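Local coordinates for protein Udp-n-acetylglucosamine pyrophosphorylase (Trypanosoma brucei, PDB 4BQH) that probably catalyses the formation of UDP-N-acetylglucosamine and diphosphate from UTP and N-acetylglucosamine 1-phosphate, as a member of the UDPGP type 1 family, at residues I294-E299 with R424-D429; V305-P310 with D431-P436. One frame throughout, in Å; residues are numbered along the deposited sequence.

Interaction 1 of 2, residues I294-E299 with R424-D429; sequences IGYAIE and RIMQVD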
# COMPACT_ATOMS: atom_id res chain seq x y z
N ILE A 294 -9.85 10.36 -1.95
CA ILE A 294 -9.21 11.63 -2.34
C ILE A 294 -10.09 12.85 -2.04
O ILE A 294 -9.61 13.85 -1.49
CB ILE A 294 -8.80 11.59 -3.82
CG1 ILE A 294 -7.72 10.50 -4.03
CG2 ILE A 294 -8.30 12.96 -4.31
CD1 ILE A 294 -7.61 10.08 -5.51
N GLY A 295 -11.36 12.76 -2.41
CA GLY A 295 -12.31 13.86 -2.18
C GLY A 295 -12.48 14.14 -0.69
O GLY A 295 -12.51 15.30 -0.25
N TYR A 296 -12.55 13.07 0.10
CA TYR A 296 -12.63 13.20 1.56
C TYR A 296 -11.39 13.93 2.11
O TYR A 296 -11.51 14.83 2.94
CB TYR A 296 -12.75 11.81 2.19
CG TYR A 296 -12.93 11.77 3.69
CD1 TYR A 296 -13.97 12.48 4.34
CD2 TYR A 296 -12.12 10.94 4.45
CE1 TYR A 296 -14.13 12.38 5.73
CE2 TYR A 296 -12.26 10.84 5.84
CZ TYR A 296 -13.25 11.56 6.46
OH TYR A 296 -13.34 11.39 7.83
N ALA A 297 -10.20 13.55 1.66
CA ALA A 297 -9.00 14.23 2.15
C ALA A 297 -9.05 15.72 1.82
O ALA A 297 -8.73 16.55 2.65
CB ALA A 297 -7.75 13.60 1.55
N ILE A 298 -9.48 16.03 0.60
CA ILE A 298 -9.50 17.42 0.13
C ILE A 298 -10.51 18.25 0.93
O ILE A 298 -10.18 19.35 1.42
CB ILE A 298 -9.77 17.49 -1.37
CG1 ILE A 298 -8.52 16.99 -2.12
CG2 ILE A 298 -10.08 18.94 -1.80
CD1 ILE A 298 -8.72 16.71 -3.60
N GLU A 299 -11.73 17.72 1.06
CA GLU A 299 -12.81 18.47 1.72
C GLU A 299 -12.57 18.60 3.21
O GLU A 299 -12.96 19.63 3.82
CB GLU A 299 -14.19 17.85 1.38
CG GLU A 299 -14.56 18.01 -0.11
CD GLU A 299 -14.72 19.47 -0.56
OE1 GLU A 299 -15.19 20.32 0.22
OE2 GLU A 299 -14.35 19.78 -1.70
N ARG A 424 -7.69 12.04 9.53
CA ARG A 424 -9.04 11.51 9.40
C ARG A 424 -9.04 10.00 9.18
O ARG A 424 -8.09 9.42 8.62
CB ARG A 424 -9.77 12.18 8.23
CG ARG A 424 -9.97 13.70 8.35
CD ARG A 424 -11.04 13.96 9.40
NE ARG A 424 -11.31 15.40 9.57
CZ ARG A 424 -10.72 16.19 10.47
NH1 ARG A 424 -9.77 15.71 11.29
NH2 ARG A 424 -11.07 17.48 10.53
N ILE A 425 -10.11 9.37 9.64
CA ILE A 425 -10.36 7.94 9.44
C ILE A 425 -11.53 7.80 8.48
O ILE A 425 -12.55 8.50 8.62
CB ILE A 425 -10.76 7.28 10.77
CG1 ILE A 425 -9.52 7.18 11.68
CG2 ILE A 425 -11.39 5.90 10.51
CD1 ILE A 425 -9.83 6.84 13.13
N MET A 426 -11.40 6.87 7.52
CA MET A 426 -12.52 6.49 6.66
C MET A 426 -12.74 4.98 6.87
O MET A 426 -11.90 4.17 6.50
CB MET A 426 -12.23 6.82 5.18
CG MET A 426 -13.42 6.57 4.26
SD MET A 426 -13.10 7.29 2.62
CE MET A 426 -12.03 6.12 1.94
N GLN A 427 -13.85 4.64 7.52
CA GLN A 427 -14.16 3.24 7.83
C GLN A 427 -14.89 2.67 6.61
O GLN A 427 -15.93 3.17 6.24
CB GLN A 427 -15.03 3.15 9.09
CG GLN A 427 -15.40 1.71 9.51
CD GLN A 427 -14.52 1.15 10.63
OE1 GLN A 427 -13.29 1.18 10.55
NE2 GLN A 427 -15.17 0.64 11.68
N VAL A 428 -14.32 1.63 6.01
CA VAL A 428 -14.80 1.07 4.74
C VAL A 428 -15.22 -0.39 4.91
O VAL A 428 -14.93 -1.02 5.93
CB VAL A 428 -13.77 1.21 3.58
CG1 VAL A 428 -13.44 2.67 3.30
CG2 VAL A 428 -12.48 0.41 3.87
N ASP A 429 -15.89 -0.90 3.88
CA ASP A 429 -16.41 -2.24 3.81
C ASP A 429 -15.28 -3.22 3.45
O ASP A 429 -14.80 -3.21 2.32
CB ASP A 429 -17.50 -2.21 2.71
CG ASP A 429 -18.45 -3.37 2.77
OD1 ASP A 429 -17.99 -4.51 3.00
OD2 ASP A 429 -19.68 -3.11 2.54
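Tyr296 and Met426 reach each other with the same first torsion. In Tyr296, CG lies opposite the backbone N (chi1 -176°), which sends the ring from helix 294-299 toward the strand at 424-427. In Met426, CG is opposite its backbone N as well. The chain is extended as far as SD, and the bend at chi3 turns only the terminal CE out of line. The two side chains slide past each other in opposite directions. CB of Met426 touches CE2 of Tyr296 at 4.1 Å. SD of Met426 sits 5.0 Å from the centroid of the Tyr296 ring, 43° off its normal. This is an oblique Met-aromatic contact, with CD2 the ring atom nearest SD.

The hydroxyl end of Tyr296 runs on to the start of the strand segment. There its OH comes to 3.1 Å from the backbone O of Ile425. CB of Arg424 packs 3.7 Å from the same OH. The Arg424 chain crosses the tyrosine at about a right angle and bends at chi2. Its CD still reaches OH of Tyr296 at 3.8 Å. The guanidinium group takes its charge partner from the helix end, where NE forms a salt bridge with Glu300, and NH1 bonds to Ser420 O. Beyond the two segments, the Tyr296 ring also meets that of Phe83.

CB of both Arg424 and Met426 points toward the helix, while that of the intervening Ile425 points away, as expected of alternating residues in a strand. The short axes of 294-299 and 424-427 are roughly antiparallel, at 151°, and approach to 10.1 Å. This is one helix lying on a face of a central mixed beta-sheet, the alpha/beta layering characteristic of the GT-A-like nucleotidyltransferase fold.

Interaction 2 of 2, residues V305-P310 with D431-P436; sequences VVKTCP and DDEFGP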
# COMPACT_ATOMS: atom_id res chain seq x y z
N VAL A 305 -5.23 10.61 5.71
CA VAL A 305 -6.47 9.86 5.87
C VAL A 305 -6.11 8.39 5.86
O VAL A 305 -5.33 7.95 5.00
CB VAL A 305 -7.49 10.12 4.74
CG1 VAL A 305 -8.80 9.45 5.07
CG2 VAL A 305 -7.73 11.63 4.57
N VAL A 306 -6.62 7.64 6.84
CA VAL A 306 -6.42 6.19 6.86
C VAL A 306 -7.74 5.48 6.57
O VAL A 306 -8.84 5.91 7.02
CB VAL A 306 -5.83 5.67 8.19
CG1 VAL A 306 -4.47 6.34 8.45
CG2 VAL A 306 -6.79 5.93 9.35
N LYS A 307 -7.63 4.39 5.81
CA LYS A 307 -8.79 3.50 5.69
C LYS A 307 -8.72 2.41 6.74
O LYS A 307 -7.66 1.85 6.99
CB LYS A 307 -8.85 2.84 4.32
CG LYS A 307 -9.51 3.71 3.28
CD LYS A 307 -9.62 2.91 1.98
CE LYS A 307 -10.33 3.73 0.93
NZ LYS A 307 -10.20 3.09 -0.42
N THR A 308 -9.86 2.10 7.32
CA THR A 308 -9.94 1.10 8.40
C THR A 308 -11.19 0.27 8.16
O THR A 308 -12.08 0.69 7.42
CB THR A 308 -10.05 1.78 9.77
OG1 THR A 308 -11.18 2.67 9.79
CG2 THR A 308 -8.78 2.60 10.04
N CYS A 309 -11.26 -0.90 8.79
CA CYS A 309 -12.43 -1.77 8.70
C CYS A 309 -12.85 -2.21 10.12
O CYS A 309 -11.99 -2.34 10.99
CB CYS A 309 -12.06 -3.03 7.89
SG CYS A 309 -11.71 -2.64 6.16
N PRO A 310 -14.15 -2.49 10.33
CA PRO A 310 -14.52 -3.12 11.60
C PRO A 310 -13.75 -4.45 11.80
O PRO A 310 -13.45 -5.15 10.82
CB PRO A 310 -16.02 -3.42 11.43
CG PRO A 310 -16.48 -2.65 10.23
CD PRO A 310 -15.28 -2.35 9.39
N ASP A 431 -15.00 -6.32 2.73
CA ASP A 431 -15.18 -7.24 1.63
C ASP A 431 -15.16 -6.55 0.26
O ASP A 431 -15.10 -7.24 -0.75
CB ASP A 431 -16.43 -8.09 1.85
CG ASP A 431 -16.24 -9.13 2.95
OD1 ASP A 431 -15.23 -9.11 3.69
OD2 ASP A 431 -17.10 -10.00 3.08
N ASP A 432 -15.19 -5.22 0.24
CA ASP A 432 -15.07 -4.45 -0.99
C ASP A 432 -13.64 -3.91 -1.19
O ASP A 432 -13.29 -3.47 -2.30
CB ASP A 432 -16.05 -3.26 -0.99
CG ASP A 432 -17.51 -3.69 -1.12
OD1 ASP A 432 -17.79 -4.80 -1.64
OD2 ASP A 432 -18.38 -2.88 -0.72
N GLU A 433 -12.82 -3.95 -0.14
CA GLU A 433 -11.64 -3.10 -0.08
C GLU A 433 -10.36 -3.81 0.34
O GLU A 433 -9.29 -3.28 0.14
CB GLU A 433 -11.91 -1.94 0.89
CG GLU A 433 -12.99 -0.95 0.45
CD GLU A 433 -12.43 0.27 -0.26
OE1 GLU A 433 -11.24 0.57 -0.10
OE2 GLU A 433 -13.19 0.95 -0.97
N PHE A 434 -10.46 -5.01 0.91
CA PHE A 434 -9.28 -5.62 1.53
C PHE A 434 -9.30 -7.14 1.38
O PHE A 434 -10.03 -7.81 2.10
CB PHE A 434 -9.26 -5.21 3.02
CG PHE A 434 -8.08 -5.74 3.81
CD1 PHE A 434 -6.79 -5.31 3.54
CD2 PHE A 434 -8.28 -6.66 4.84
CE1 PHE A 434 -5.71 -5.82 4.26
CE2 PHE A 434 -7.22 -7.14 5.60
CZ PHE A 434 -5.93 -6.72 5.32
N GLY A 435 -8.44 -7.64 0.48
CA GLY A 435 -8.29 -9.09 0.16
C GLY A 435 -6.81 -9.35 -0.05
O GLY A 435 -6.33 -9.47 -1.19
N PRO A 436 -6.05 -9.41 1.05
CA PRO A 436 -4.60 -9.57 0.97
C PRO A 436 -4.23 -10.99 0.56
O PRO A 436 -4.77 -11.97 1.09
CB PRO A 436 -4.13 -9.25 2.40
CG PRO A 436 -5.29 -9.57 3.25
CD PRO A 436 -6.53 -9.34 2.44
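Lys307 and Glu433 are joined by a salt bridge, with NZ of Lys307 donating to OE1 of Glu433 at 2.7 Å. The ammonium group meets the carboxylate on the syn side of OE1, 19° out of its plane. OE2 of Glu433 lies farther from the same NZ, at 3.7 Å. It is hydrogen-bonded to Asn287 instead, so the two carboxylate oxygens have different partners and the group's rotation is probably restrained. NZ also forms a salt bridge with Asp290. Two acidic groups thus share the buried lysine.

The lysine chain is extended beyond CG, and it carries NZ away from the strand to the glutamate. Glu433 bends at chi2 (-96°), and the two side chains cross at about a right angle. Packing is light here. CE and CD of Lys307 lie 3.4 and 3.5 Å from OE1 of Glu433. The CB atoms of Cys309 and Phe434 point toward the facing segment, but their side chains approach it only loosely. CD of Pro436 lies over the centre of the Phe434 ring, 3.8 Å above its plane.

The contact ties strand 304-309 to the short, weakly bonded helix 430-433 and the loop after it. Asn283 binds that loop through Gly435 N and Glu433 O. Lys307 also touches Phe293 of helix 291-300 and Met426 of the neighbouring strand 423-427.

Both interactions rest on the same sheet, in which strands 304-309 and 423-427 run parallel as neighbours. Their segments alternate along the chain. Helix 291-300 leads into the first strand, and the second leads into helix 430-433. Interaction 1 is the more buried and joins helix to strand mainly through aromatic, sulfur and aliphatic contacts. Interaction 2 is partly buried and depends on one ion pair. The two meet directly: Met426 N lies 2.8 Å from Val306 O, and Gln427 OE1 lies 2.7 Å from Thr308 OG1, both probable hydrogen bonds. Met426 thus pairs with strand 304-309 through its backbone, while its side chain serves interaction 1.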